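PDB 2F6K: metal-dependent hydrolase from Lactobacillus plantarum, which probably catalyses the metal-dependent decarboxylation of 2-amino-3-carboxymuconate semialdehyde, as a member of the amidohydrolase family of TIM-barrel enzymes. Local coordinates for residues A[38-44]-A[87-91]; A[125-131]-A[179-183]. One frame throughout, in Å; residues are numbered along the deposited sequence.

Contact 1: A[38-44]-A[87-91]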
loop_
_atom_site.group_PDB
_atom_site.type_symbol
_atom_site.label_atom_id
_atom_site.label_comp_id
_atom_site.label_asym_id
_atom_site.label_seq_id
_atom_site.Cartn_x
_atom_site.Cartn_y
_atom_site.Cartn_z
ATOM N N GLN A 38 32.577 -0.532 -23.908
ATOM C CA GLN A 38 33.781 -1.355 -23.778
ATOM C C GLN A 38 33.752 -2.416 -22.666
ATOM O O GLN A 38 34.395 -3.473 -22.780
ATOM C CB GLN A 38 35.008 -0.481 -23.565
ATOM C CG GLN A 38 35.372 0.371 -24.747
ATOM C CD GLN A 38 35.503 -0.407 -26.056
ATOM O OE1 GLN A 38 36.084 -1.495 -26.118
ATOM N NE2 GLN A 38 34.975 0.173 -27.117
ATOM N N LEU A 39 33.031 -2.133 -21.582
ATOM C CA LEU A 39 32.945 -3.087 -20.485
ATOM C C LEU A 39 32.204 -4.321 -20.980
ATOM O O LEU A 39 32.647 -5.442 -20.765
ATOM C CB LEU A 39 32.200 -2.499 -19.288
ATOM C CG LEU A 39 32.232 -3.364 -18.029
ATOM C CD1 LEU A 39 33.652 -3.428 -17.467
ATOM C CD2 LEU A 39 31.262 -2.768 -17.034
ATOM N N THR A 40 31.077 -4.124 -21.656
ATOM C CA THR A 40 30.314 -5.253 -22.176
ATOM C C THR A 40 31.145 -6.040 -23.202
ATOM O O THR A 40 31.242 -7.272 -23.159
ATOM C CB THR A 40 29.024 -4.769 -22.875
ATOM O OG1 THR A 40 28.153 -4.165 -21.912
ATOM C CG2 THR A 40 28.312 -5.933 -23.572
ATOM N N LEU A 41 31.729 -5.307 -24.143
ATOM C CA LEU A 41 32.541 -5.920 -25.178
ATOM C C LEU A 41 33.727 -6.724 -24.624
ATOM O O LEU A 41 34.003 -7.835 -25.087
ATOM C CB LEU A 41 33.029 -4.842 -26.153
ATOM C CG LEU A 41 31.949 -4.236 -27.057
ATOM C CD1 LEU A 41 32.475 -2.961 -27.725
ATOM C CD2 LEU A 41 31.514 -5.273 -28.097
ATOM N N ASN A 42 34.435 -6.172 -23.645
ATOM C CA ASN A 42 35.564 -6.883 -23.054
ATOM C C ASN A 42 35.043 -8.112 -22.283
ATOM O O ASN A 42 35.696 -9.163 -22.247
ATOM C CB ASN A 42 36.340 -5.954 -22.121
ATOM C CG ASN A 42 37.664 -6.538 -21.691
ATOM O OD1 ASN A 42 38.581 -6.640 -22.495
ATOM N ND2 ASN A 42 37.772 -6.932 -20.422
ATOM N N PHE A 43 33.868 -7.987 -21.663
ATOM C CA PHE A 43 33.295 -9.126 -20.946
ATOM C C PHE A 43 32.985 -10.236 -21.952
ATOM O O PHE A 43 33.157 -11.428 -21.665
ATOM C CB PHE A 43 32.000 -8.743 -20.232
ATOM C CG PHE A 43 31.331 -9.899 -19.527
ATOM C CD1 PHE A 43 31.801 -10.348 -18.292
ATOM C CD2 PHE A 43 30.221 -10.530 -20.089
ATOM C CE1 PHE A 43 31.169 -11.410 -17.621
ATOM C CE2 PHE A 43 29.580 -11.591 -19.430
ATOM C CZ PHE A 43 30.055 -12.029 -18.193
HETATM N N MSE A 44 32.516 -9.838 -23.130
HETATM C CA MSE A 44 32.175 -10.788 -24.184
HETATM C C MSE A 44 33.398 -11.555 -24.675
HETATM O O MSE A 44 33.329 -12.769 -24.866
HETATM C CB MSE A 44 31.500 -10.057 -25.344
HETATM C CG MSE A 44 30.077 -9.624 -25.034
HETATM SE SE MSE A 44 29.335 -8.464 -26.396
HETATM C CE MSE A 44 29.136 -9.775 -27.815
ATOM N N TYR A 87 28.785 -1.756 -33.774
ATOM C CA TYR A 87 29.273 -3.122 -33.593
ATOM C C TYR A 87 28.231 -4.124 -34.083
ATOM O O TYR A 87 27.726 -4.942 -33.314
ATOM C CB TYR A 87 29.588 -3.387 -32.123
ATOM C CG TYR A 87 30.540 -2.387 -31.521
ATOM C CD1 TYR A 87 30.075 -1.179 -31.019
ATOM C CD2 TYR A 87 31.912 -2.629 -31.494
ATOM C CE1 TYR A 87 30.950 -0.227 -30.506
ATOM C CE2 TYR A 87 32.805 -1.681 -30.984
ATOM C CZ TYR A 87 32.312 -0.481 -30.495
ATOM O OH TYR A 87 33.164 0.481 -30.001
ATOM N N PRO A 88 27.916 -4.084 -35.383
ATOM C CA PRO A 88 26.930 -4.972 -36.011
ATOM C C PRO A 88 27.090 -6.445 -35.645
ATOM O O PRO A 88 26.106 -7.170 -35.509
ATOM C CB PRO A 88 27.153 -4.738 -37.509
ATOM C CG PRO A 88 27.709 -3.339 -37.569
ATOM C CD PRO A 88 28.666 -3.331 -36.406
ATOM N N ASP A 89 28.329 -6.888 -35.484
ATOM C CA ASP A 89 28.570 -8.281 -35.166
ATOM C C ASP A 89 28.623 -8.649 -33.688
ATOM O O ASP A 89 28.562 -9.829 -33.360
ATOM C CB ASP A 89 29.844 -8.749 -35.862
ATOM C CG ASP A 89 29.755 -8.622 -37.380
ATOM O OD1 ASP A 89 28.803 -9.189 -37.971
ATOM O OD2 ASP A 89 30.635 -7.956 -37.975
ATOM N N GLN A 90 28.733 -7.662 -32.800
ATOM C CA GLN A 90 28.781 -7.942 -31.365
ATOM C C GLN A 90 27.535 -7.499 -30.614
ATOM O O GLN A 90 27.094 -8.183 -29.690
ATOM C CB GLN A 90 29.980 -7.260 -30.697
ATOM C CG GLN A 90 31.319 -7.901 -30.944
ATOM C CD GLN A 90 31.850 -7.602 -32.311
ATOM O OE1 GLN A 90 32.048 -6.443 -32.674
ATOM N NE2 GLN A 90 32.088 -8.648 -33.089
ATOM N N LEU A 91 26.962 -6.364 -31.010
ATOM C CA LEU A 91 25.810 -5.832 -30.300
ATOM C C LEU A 91 24.517 -5.566 -31.056
ATOM O O LEU A 91 24.512 -5.003 -32.149
ATOM C CB LEU A 91 26.216 -4.536 -29.609
ATOM C CG LEU A 91 27.490 -4.565 -28.774
ATOM C CD1 LEU A 91 27.778 -3.170 -28.250
ATOM C CD2 LEU A 91 27.324 -5.546 -27.634
#
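L41 and Y87 form the centre of this contact through a CH-pi interaction: L41 CD1 lies over one face of the Y87 ring, 3.8 Å from the ring centroid and offset toward the rim, closest to Y87 CE2. A glycine in place of Y87 would probably leave L41 CD1 without its aromatic cover and open a gap between helix and loop. The other leucine branch turns to the chain beyond the tyrosine, where L41 CD2 packs 3.6 Å from Q90 CB and also reaches L91. One turn further along the helix, selenomethionine M44 adds its own apolar contact, its SE atom 3.8 Å from L91 CD2. The bend at chi3 (71°) carries M44 CE to Q90, against both its CB and its carbonyl O. In the (beta/alpha)8 barrel, these residues join helix 37-46 to the turn that leads from helix 66-86 into strand 91-95, while M44 and L91 also pack on the neighbouring strand 49-55. Polar contacts are sparser. Q38 NE2 comes within 3.4 Å of Y87 OH, the amide and ring planes 64° apart. Inside the turn, Y87 O accepts from the backbone N of both Q90 and L91.

Contact 2: A[125-131]-A[179-183]; sequences TNSRGLY and DTTMT
D179 is met by three side chains of segment 125-131, and its two carboxylate oxygens divide the work. OD1 receives the hydroxyl of Y131 on its syn lone pair, with Y131 OH and D179 OD1 2.6 Å apart. OD2 takes two donors. N126 ND2 approaches D179 OD2 at 3.0 Å in a nearly straight bond (172°), lying on the syn side but tilted out of the carboxylate plane, while T125 OG1 donates to the same oxygen over a distance so short (2.4 Å) that its exact value is doubtful. The threonine torsion (chi1 44°) sets OG1 between the backbone N and the carbonyl carbon, which brings it to the acid. Each of the three groups has a second partner in the stretch after H154, a manganese ligand: T125 OG1 with N156 N, N126 ND2 with E157 O, and Y131 OH with A159 N.

Within the hairpin, N126 turns its other amide atom inward, OD1 accepting from G129 N at 2.9 Å in an Asx motif, and N126 CB sits over the centre of the Y131 ring. One turn along the helix, T183 OG1 donates to D179 O (2.8 Å), which also accepts T183 N from the opposite face of its plane. T183 OG1 also lies at the edge of the Y131 ring, 3.3 Å from Y131 CD2, and against T125 CB. T125 CG2 rests 3.8 Å from T180 CA.

The arrangement is a two-stranded hairpin with a type I' turn from S127 to L130, following barrel strand 120-124 and bound to helix 171-189 beside the metal-bearing end of the (beta/alpha)8 barrel.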
loop_
_atom_site.group_PDB
_atom_site.type_symbol
_atom_site.label_atom_id
_atom_site.label_comp_id
_atom_site.label_asym_id
_atom_site.label_seq_id
_atom_site.Cartn_x
_atom_site.Cartn_y
_atom_site.Cartn_z
ATOM N N THR A 125 7.856 -5.402 -15.959
ATOM C CA THR A 125 6.756 -6.214 -15.462
ATOM C C THR A 125 5.673 -5.246 -15.028
ATOM O O THR A 125 4.486 -5.506 -15.210
ATOM C CB THR A 125 7.194 -7.072 -14.274
ATOM O OG1 THR A 125 7.976 -6.274 -13.378
ATOM C CG2 THR A 125 8.023 -8.261 -14.759
ATOM N N ASN A 126 6.091 -4.119 -14.457
ATOM C CA ASN A 126 5.151 -3.078 -14.038
ATOM C C ASN A 126 5.876 -1.746 -14.061
ATOM O O ASN A 126 7.055 -1.663 -13.700
ATOM C CB ASN A 126 4.603 -3.344 -12.631
ATOM C CG ASN A 126 5.347 -2.570 -11.555
ATOM O OD1 ASN A 126 5.191 -1.353 -11.418
ATOM N ND2 ASN A 126 6.164 -3.274 -10.787
ATOM N N SER A 127 5.180 -0.714 -14.519
ATOM C CA SER A 127 5.749 0.619 -14.576
ATOM C C SER A 127 4.913 1.430 -13.613
ATOM O O SER A 127 3.762 1.750 -13.905
ATOM C CB SER A 127 5.646 1.186 -15.992
ATOM O OG SER A 127 6.220 2.481 -16.067
ATOM N N ARG A 128 5.488 1.729 -12.452
ATOM C CA ARG A 128 4.795 2.483 -11.409
ATOM C C ARG A 128 3.367 2.003 -11.171
ATOM O O ARG A 128 2.477 2.814 -10.920
ATOM C CB ARG A 128 4.764 3.990 -11.723
ATOM C CG ARG A 128 6.111 4.704 -11.585
ATOM C CD ARG A 128 5.939 6.224 -11.665
ATOM N NE ARG A 128 5.349 6.791 -10.451
ATOM C CZ ARG A 128 6.037 7.080 -9.346
ATOM N NH1 ARG A 128 7.339 6.862 -9.298
ATOM N NH2 ARG A 128 5.423 7.592 -8.288
ATOM N N GLY A 129 3.134 0.697 -11.262
ATOM C CA GLY A 129 1.793 0.203 -11.005
ATOM C C GLY A 129 1.018 -0.364 -12.179
ATOM O O GLY A 129 0.027 -1.070 -11.981
ATOM N N LEU A 130 1.431 -0.039 -13.401
ATOM C CA LEU A 130 0.759 -0.583 -14.573
ATOM C C LEU A 130 1.514 -1.859 -14.946
ATOM O O LEU A 130 2.619 -1.802 -15.485
ATOM C CB LEU A 130 0.788 0.412 -15.739
ATOM C CG LEU A 130 -0.150 0.064 -16.909
ATOM C CD1 LEU A 130 -0.204 1.215 -17.895
ATOM C CD2 LEU A 130 0.328 -1.198 -17.601
ATOM N N TYR A 131 0.920 -3.009 -14.639
ATOM C CA TYR A 131 1.552 -4.290 -14.928
ATOM C C TYR A 131 1.343 -4.714 -16.373
ATOM O O TYR A 131 0.267 -4.508 -16.946
ATOM C CB TYR A 131 1.025 -5.379 -13.975
ATOM C CG TYR A 131 1.660 -5.322 -12.603
ATOM C CD1 TYR A 131 1.298 -4.336 -11.683
ATOM C CD2 TYR A 131 2.716 -6.176 -12.270
ATOM C CE1 TYR A 131 1.979 -4.192 -10.475
ATOM C CE2 TYR A 131 3.408 -6.039 -11.065
ATOM C CZ TYR A 131 3.039 -5.042 -10.176
ATOM O OH TYR A 131 3.773 -4.843 -9.027
ATOM N N ASP A 179 7.415 -10.036 -8.693
ATOM C CA ASP A 179 6.812 -9.248 -9.756
ATOM C C ASP A 179 6.683 -9.982 -11.080
ATOM O O ASP A 179 5.650 -9.880 -11.747
ATOM C CB ASP A 179 7.572 -7.943 -9.966
ATOM C CG ASP A 179 6.635 -6.778 -10.219
ATOM O OD1 ASP A 179 5.819 -6.463 -9.327
ATOM O OD2 ASP A 179 6.697 -6.185 -11.312
ATOM N N THR A 180 7.717 -10.721 -11.462
ATOM C CA THR A 180 7.671 -11.469 -12.706
ATOM C C THR A 180 6.549 -12.486 -12.607
ATOM O O THR A 180 5.784 -12.679 -13.555
ATOM C CB THR A 180 8.996 -12.202 -12.977
ATOM O OG1 THR A 180 10.009 -11.241 -13.303
ATOM C CG2 THR A 180 8.842 -13.183 -14.140
ATOM N N THR A 181 6.440 -13.106 -11.438
ATOM C CA THR A 181 5.429 -14.116 -11.211
ATOM C C THR A 181 4.024 -13.530 -11.281
ATOM O O THR A 181 3.128 -14.105 -11.912
ATOM C CB THR A 181 5.616 -14.794 -9.846
ATOM O OG1 THR A 181 6.977 -15.230 -9.702
ATOM C CG2 THR A 181 4.699 -16.012 -9.740
HETATM N N MSE A 182 3.827 -12.390 -10.631
HETATM C CA MSE A 182 2.514 -11.765 -10.645
HETATM C C MSE A 182 2.158 -11.341 -12.067
HETATM O O MSE A 182 1.016 -11.505 -12.499
HETATM C CB MSE A 182 2.478 -10.556 -9.704
HETATM C CG MSE A 182 2.690 -10.902 -8.231
HETATM SE SE MSE A 182 2.293 -9.407 -7.023
HETATM C CE MSE A 182 3.941 -8.409 -7.191
ATOM N N THR A 183 3.146 -10.828 -12.799
ATOM C CA THR A 183 2.918 -10.383 -14.163
ATOM C C THR A 183 2.531 -11.515 -15.116
ATOM O O THR A 183 1.638 -11.342 -15.946
ATOM C CB THR A 183 4.146 -9.646 -14.723
ATOM O OG1 THR A 183 4.438 -8.514 -13.895
ATOM C CG2 THR A 183 3.875 -9.158 -16.148
#

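In the fold
From the N terminus, strand 3-9 brings the manganese ligands H7 and H9 before either contact begins. Contact 1 then closes a loop of 42 residues that holds strand 49-55 and helix 66-86, and ends as strand 91-95 starts. After helix 102-114 and strand 120-124, contact 2 opens; its 47-residue loop contains helix 138-145 and strand 150-154 with the ligand H154, and returns through helix 171-189. The two loops follow in series, neither nesting nor crossing. The centres of the two contacts lie about 30 Å apart, on opposite sides of the chain's centre. Contact 1 joins early elements of the barrel and contact 2 middle ones; the last ligand, D266, follows strand 261-262, beyond both loops.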